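Local coordinates for protein serine protease inhibitor 2 (Anopheles gambiae, PDB 3PZF) that inhibits clip-domain serine proteases as a serpin, forming a covalent complex with its target and thereby restraining melanization in mosquito hemolymph, at residues 183-195 and 237-249. Residues are numbered along the deposited sequence; the frame is centred on the assembly and turned at random.
Sequences IYFKGLWTYPFPE and LPYRGNKLAMYFI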
loop_
_atom_site.group_PDB
_atom_site.type_symbol
_atom_site.label_atom_id
_atom_site.label_comp_id
_atom_site.label_asym_id
_atom_site.label_seq_id
_atom_site.Cartn_x
_atom_site.Cartn_y
_atom_site.Cartn_z
ATOM N N ILE A 183 4.691 -2.830 -5.692
ATOM C CA ILE A 183 5.556 -2.276 -4.666
ATOM C C ILE A 183 6.299 -3.423 -4.018
ATOM O O ILE A 183 5.786 -4.543 -3.962
ATOM C CB ILE A 183 4.773 -1.513 -3.599
ATOM C CG1 ILE A 183 5.753 -0.814 -2.644
ATOM C CG2 ILE A 183 3.839 -2.482 -2.852
ATOM C CD1 ILE A 183 5.073 0.142 -1.647
ATOM N N TYR A 184 7.527 -3.157 -3.594
ATOM C CA TYR A 184 8.369 -4.199 -3.007
ATOM C C TYR A 184 9.144 -3.565 -1.872
ATOM O O TYR A 184 9.549 -2.395 -1.966
ATOM C CB TYR A 184 9.318 -4.780 -4.062
ATOM C CG TYR A 184 10.522 -5.494 -3.481
ATOM C CD1 TYR A 184 10.455 -6.833 -3.129
ATOM C CD2 TYR A 184 11.720 -4.819 -3.272
ATOM C CE1 TYR A 184 11.565 -7.495 -2.604
ATOM C CE2 TYR A 184 12.831 -5.467 -2.751
ATOM C CZ TYR A 184 12.748 -6.799 -2.417
ATOM O OH TYR A 184 13.850 -7.436 -1.890
ATOM N N PHE A 185 9.323 -4.307 -0.778
ATOM C CA PHE A 185 9.995 -3.746 0.380
ATOM C C PHE A 185 10.771 -4.814 1.133
ATOM O O PHE A 185 10.217 -5.827 1.526
ATOM C CB PHE A 185 8.996 -3.103 1.329
ATOM C CG PHE A 185 9.583 -2.766 2.669
ATOM C CD1 PHE A 185 10.668 -1.907 2.770
ATOM C CD2 PHE A 185 9.060 -3.317 3.823
ATOM C CE1 PHE A 185 11.212 -1.598 4.012
ATOM C CE2 PHE A 185 9.606 -3.010 5.073
ATOM C CZ PHE A 185 10.689 -2.154 5.157
ATOM N N LYS A 186 12.067 -4.568 1.280
ATOM C CA LYS A 186 12.931 -5.372 2.106
ATOM C C LYS A 186 13.497 -4.480 3.192
ATOM O O LYS A 186 14.029 -3.391 2.917
ATOM C CB LYS A 186 14.073 -5.957 1.272
ATOM C CG LYS A 186 15.109 -6.689 2.116
ATOM C CD LYS A 186 16.277 -7.192 1.284
ATOM C CE LYS A 186 15.819 -8.141 0.188
ATOM N N GLY A 187 13.391 -4.924 4.436
ATOM C CA GLY A 187 13.886 -4.121 5.545
ATOM C C GLY A 187 14.186 -4.960 6.779
ATOM O O GLY A 187 13.776 -6.105 6.859
ATOM N N LEU A 188 14.908 -4.377 7.734
ATOM C CA LEU A 188 15.303 -5.078 8.962
ATOM C C LEU A 188 14.698 -4.395 10.157
ATOM O O LEU A 188 14.723 -3.151 10.269
ATOM C CB LEU A 188 16.825 -5.045 9.146
ATOM C CG LEU A 188 17.640 -5.890 8.168
ATOM C CD1 LEU A 188 19.130 -5.577 8.278
ATOM C CD2 LEU A 188 17.372 -7.348 8.449
ATOM N N TRP A 189 14.186 -5.176 11.097
ATOM C CA TRP A 189 13.736 -4.566 12.336
ATOM C C TRP A 189 14.921 -3.938 13.061
ATOM O O TRP A 189 16.001 -4.531 13.125
ATOM C CB TRP A 189 13.182 -5.638 13.293
ATOM C CG TRP A 189 11.981 -6.394 12.832
ATOM C CD1 TRP A 189 11.850 -7.768 12.788
ATOM C CD2 TRP A 189 10.727 -5.862 12.402
ATOM N NE1 TRP A 189 10.598 -8.110 12.338
ATOM C CE2 TRP A 189 9.885 -6.966 12.095
ATOM C CE3 TRP A 189 10.225 -4.568 12.232
ATOM C CZ2 TRP A 189 8.576 -6.806 11.624
ATOM C CZ3 TRP A 189 8.924 -4.410 11.763
ATOM C CH2 TRP A 189 8.115 -5.516 11.468
ATOM N N THR A 190 14.720 -2.766 13.654
ATOM C CA THR A 190 15.703 -2.229 14.573
ATOM C C THR A 190 15.879 -3.214 15.752
ATOM O O THR A 190 16.975 -3.414 16.270
ATOM C CB THR A 190 15.245 -0.869 15.092
ATOM O OG1 THR A 190 14.994 -0.004 13.967
ATOM C CG2 THR A 190 16.303 -0.257 16.020
ATOM N N TYR A 191 14.789 -3.859 16.143
ATOM C CA TYR A 191 14.812 -4.778 17.292
ATOM C C TYR A 191 14.322 -6.157 16.817
ATOM O O TYR A 191 13.139 -6.436 16.814
ATOM C CB TYR A 191 13.930 -4.252 18.417
ATOM C CG TYR A 191 14.383 -2.882 18.897
ATOM C CD1 TYR A 191 15.582 -2.747 19.587
ATOM C CD2 TYR A 191 13.653 -1.742 18.598
ATOM C CE1 TYR A 191 16.028 -1.506 20.012
ATOM C CE2 TYR A 191 14.097 -0.485 19.023
ATOM C CZ TYR A 191 15.278 -0.386 19.727
ATOM O OH TYR A 191 15.722 0.846 20.133
ATOM N N PRO A 192 15.246 -7.006 16.384
ATOM C CA PRO A 192 14.777 -8.283 15.809
ATOM C C PRO A 192 14.292 -9.219 16.918
ATOM O O PRO A 192 14.762 -9.100 18.063
ATOM C CB PRO A 192 16.037 -8.865 15.158
ATOM C CG PRO A 192 17.192 -8.187 15.858
ATOM C CD PRO A 192 16.696 -6.803 16.213
ATOM N N PHE A 193 13.372 -10.119 16.586
ATOM C CA PHE A 193 12.954 -11.172 17.531
ATOM C C PHE A 193 13.961 -12.289 17.660
ATOM O O PHE A 193 14.611 -12.670 16.680
ATOM C CB PHE A 193 11.644 -11.786 17.046
ATOM C CG PHE A 193 10.493 -10.815 17.042
ATOM C CD1 PHE A 193 9.561 -10.837 18.079
ATOM C CD2 PHE A 193 10.351 -9.873 16.035
ATOM C CE1 PHE A 193 8.490 -9.978 18.085
ATOM C CE2 PHE A 193 9.277 -8.997 16.033
ATOM C CZ PHE A 193 8.350 -9.033 17.083
ATOM N N PRO A 194 14.074 -12.871 18.867
ATOM C CA PRO A 194 14.847 -14.110 18.982
ATOM C C PRO A 194 14.244 -15.166 18.050
ATOM O O PRO A 194 13.028 -15.183 17.864
ATOM C CB PRO A 194 14.643 -14.523 20.441
ATOM C CG PRO A 194 14.161 -13.315 21.146
ATOM C CD PRO A 194 13.446 -12.474 20.142
ATOM N N GLU A 195 15.072 -16.008 17.449
ATOM C CA GLU A 195 14.562 -17.076 16.596
ATOM C C GLU A 195 14.314 -18.329 17.443
ATOM O O GLU A 195 15.214 -18.798 18.134
ATOM C CB GLU A 195 15.555 -17.380 15.465
ATOM C CG GLU A 195 15.625 -16.292 14.394
ATOM C CD GLU A 195 16.786 -16.472 13.419
ATOM O OE1 GLU A 195 16.689 -15.957 12.283
ATOM O OE2 GLU A 195 17.797 -17.110 13.789
ATOM N N LEU A 237 6.742 -1.128 15.525
ATOM C CA LEU A 237 8.053 -1.768 15.364
ATOM C C LEU A 237 8.805 -1.064 14.241
ATOM O O LEU A 237 8.410 -1.164 13.072
ATOM C CB LEU A 237 7.921 -3.258 14.989
ATOM C CG LEU A 237 7.155 -4.105 16.006
ATOM C CD1 LEU A 237 7.247 -5.607 15.559
ATOM C CD2 LEU A 237 7.678 -3.889 17.446
ATOM N N PRO A 238 9.871 -0.347 14.588
ATOM C CA PRO A 238 10.657 0.406 13.608
ATOM C C PRO A 238 11.574 -0.486 12.777
ATOM O O PRO A 238 12.035 -1.508 13.273
ATOM C CB PRO A 238 11.505 1.321 14.491
ATOM C CG PRO A 238 11.641 0.555 15.788
ATOM C CD PRO A 238 10.307 -0.063 15.972
ATOM N N TYR A 239 11.835 -0.088 11.534
ATOM C CA TYR A 239 12.888 -0.702 10.737
ATOM C C TYR A 239 14.165 0.138 10.781
ATOM O O TYR A 239 14.101 1.349 10.977
ATOM C CB TYR A 239 12.446 -0.813 9.270
ATOM C CG TYR A 239 11.296 -1.754 9.000
ATOM C CD1 TYR A 239 11.511 -3.122 8.820
ATOM C CD2 TYR A 239 10.004 -1.269 8.874
ATOM C CE1 TYR A 239 10.456 -3.980 8.539
ATOM C CE2 TYR A 239 8.944 -2.124 8.582
ATOM C CZ TYR A 239 9.177 -3.471 8.424
ATOM O OH TYR A 239 8.125 -4.320 8.136
ATOM N N ARG A 240 15.321 -0.479 10.544
ATOM C CA ARG A 240 16.575 0.269 10.464
ATOM C C ARG A 240 16.520 1.246 9.296
ATOM O O ARG A 240 15.927 0.954 8.262
ATOM C CB ARG A 240 17.761 -0.679 10.283
ATOM C CG ARG A 240 17.918 -1.666 11.436
ATOM C CD ARG A 240 19.255 -2.370 11.435
ATOM N NE ARG A 240 19.296 -3.320 12.547
ATOM C CZ ARG A 240 19.623 -3.006 13.801
ATOM N NH1 ARG A 240 19.968 -1.757 14.118
ATOM N NH2 ARG A 240 19.612 -3.946 14.744
ATOM N N GLY A 241 17.132 2.409 9.477
ATOM C CA GLY A 241 17.163 3.419 8.433
ATOM C C GLY A 241 16.622 4.774 8.868
ATOM O O GLY A 241 16.697 5.743 8.108
ATOM N N ASN A 242 16.075 4.830 10.078
ATOM C CA ASN A 242 15.449 6.037 10.630
ATOM C C ASN A 242 14.399 6.628 9.720
ATOM O O ASN A 242 14.298 7.857 9.592
ATOM C CB ASN A 242 16.495 7.112 10.933
ATOM C CG ASN A 242 17.409 6.724 12.070
ATOM O OD1 ASN A 242 18.630 6.788 11.943
ATOM N ND2 ASN A 242 16.821 6.298 13.190
ATOM N N LYS A 243 13.619 5.775 9.077
ATOM C CA LYS A 243 12.593 6.276 8.174
ATOM C C LYS A 243 11.275 5.534 8.258
ATOM O O LYS A 243 10.216 6.168 8.278
ATOM C CB LYS A 243 13.067 6.249 6.730
ATOM C CG LYS A 243 11.970 6.641 5.775
ATOM C CD LYS A 243 12.512 7.370 4.570
ATOM C CE LYS A 243 13.111 8.704 4.949
ATOM N NZ LYS A 243 13.909 9.221 3.821
ATOM N N LEU A 244 11.333 4.203 8.280
ATOM C CA LEU A 244 10.132 3.395 8.160
ATOM C C LEU A 244 9.819 2.674 9.469
ATOM O O LEU A 244 10.726 2.319 10.233
ATOM C CB LEU A 244 10.308 2.325 7.076
ATOM C CG LEU A 244 10.577 2.868 5.669
ATOM C CD1 LEU A 244 10.754 1.687 4.747
ATOM C CD2 LEU A 244 9.427 3.749 5.213
ATOM N N ALA A 245 8.531 2.459 9.718
ATOM C CA ALA A 245 8.111 1.609 10.852
ATOM C C ALA A 245 6.839 0.869 10.499
ATOM O O ALA A 245 6.093 1.337 9.665
ATOM C CB ALA A 245 7.888 2.500 12.099
ATOM N N MET A 246 6.601 -0.313 11.078
ATOM C CA MET A 246 5.327 -0.990 10.885
ATOM C C MET A 246 4.485 -0.790 12.122
ATOM O O MET A 246 4.935 -1.039 13.241
ATOM C CB MET A 246 5.479 -2.499 10.610
ATOM C CG MET A 246 4.119 -3.192 10.403
ATOM S SD MET A 246 4.246 -4.939 9.832
ATOM C CE MET A 246 4.573 -4.776 8.081
ATOM N N TYR A 247 3.245 -0.360 11.925
ATOM C CA TYR A 247 2.307 -0.256 13.039
ATOM C C TYR A 247 1.310 -1.395 12.998
ATOM O O TYR A 247 0.939 -1.854 11.913
ATOM C CB TYR A 247 1.537 1.054 12.958
ATOM C CG TYR A 247 2.274 2.280 13.449
ATOM C CD1 TYR A 247 3.089 3.017 12.588
ATOM C CD2 TYR A 247 2.138 2.726 14.781
ATOM C CE1 TYR A 247 3.763 4.172 13.042
ATOM C CE2 TYR A 247 2.796 3.882 15.220
ATOM C CZ TYR A 247 3.608 4.588 14.355
ATOM O OH TYR A 247 4.233 5.751 14.841
ATOM N N PHE A 248 0.906 -1.882 14.181
ATOM C CA PHE A 248 -0.070 -2.964 14.294
ATOM C C PHE A 248 -1.225 -2.446 15.123
ATOM O O PHE A 248 -0.995 -1.880 16.192
ATOM C CB PHE A 248 0.547 -4.184 15.016
ATOM C CG PHE A 248 1.760 -4.747 14.314
ATOM C CD1 PHE A 248 1.639 -5.831 13.457
ATOM C CD2 PHE A 248 3.010 -4.145 14.461
ATOM C CE1 PHE A 248 2.746 -6.323 12.785
ATOM C CE2 PHE A 248 4.123 -4.645 13.785
ATOM C CZ PHE A 248 3.989 -5.747 12.958
ATOM N N ILE A 249 -2.451 -2.649 14.657
ATOM C CA ILE A 249 -3.639 -2.311 15.450
ATOM C C ILE A 249 -4.399 -3.600 15.724
ATOM O O ILE A 249 -4.946 -4.200 14.797
ATOM C CB ILE A 249 -4.546 -1.320 14.720
ATOM C CG1 ILE A 249 -3.774 -0.009 14.449
ATOM C CG2 ILE A 249 -5.832 -1.065 15.520
ATOM C CD1 ILE A 249 -4.534 0.996 13.512
HETATM O O HOH W 1 15.768 -1.674 7.229
HETATM O O HOH W 2 12.028 -3.061 15.657
#
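Tyr239 is sandwiched between two aromatic rings of segment 183-195. On one face the six-membered ring of Trp189 lies in an offset stack, the planes 14° apart. On the other, Phe185 arrives edge-on, its CE2 3.4 Å from Tyr239 CZ. CG of Phe185 stands anti to the backbone N (chi1 168°), which sends the ring toward Tyr239 from the opposite direction, edge against face, whereas Trp189 and Tyr239 run side by side. The far face of the indole receives a CH-pi contact from Leu237 CD1, 4.2 Å from the centroid of the Trp189 six-membered ring, and that same methyl reaches the edge of Phe193. Leu244 CD1 touches Phe185 CE1 at 3.4 Å, while Met246 CB borders the indole edge.

This is the breach region of the serpin fold, where strand 177-188 runs out of the central sheet and packs against the hairpin of strands 232-238 and 244-251, next to the point at which the reactive-centre loop enters that sheet. Tyr239 OH is hydrogen-bonded to Ser346 OG of the hinge, required for protease binding, and Trp189 NE1 to Asn342 O.

Backbone bonds flank the single Trp189-Tyr239 bridge: Arg240 N donates to Leu188 O (2.8 Å), and Thr190 N to Pro238 O (3.0 Å). Thr190 OG1 adds a weak bond to Pro238 O, which also takes a hydrogen from a water held by Tyr191 N. A second water links Leu188 N to Arg240 O. Arg240, extended from CG to NE, lays one face of its guanidinium against the Thr190 backbone, and its NH1 forms a salt bridge with Glu353.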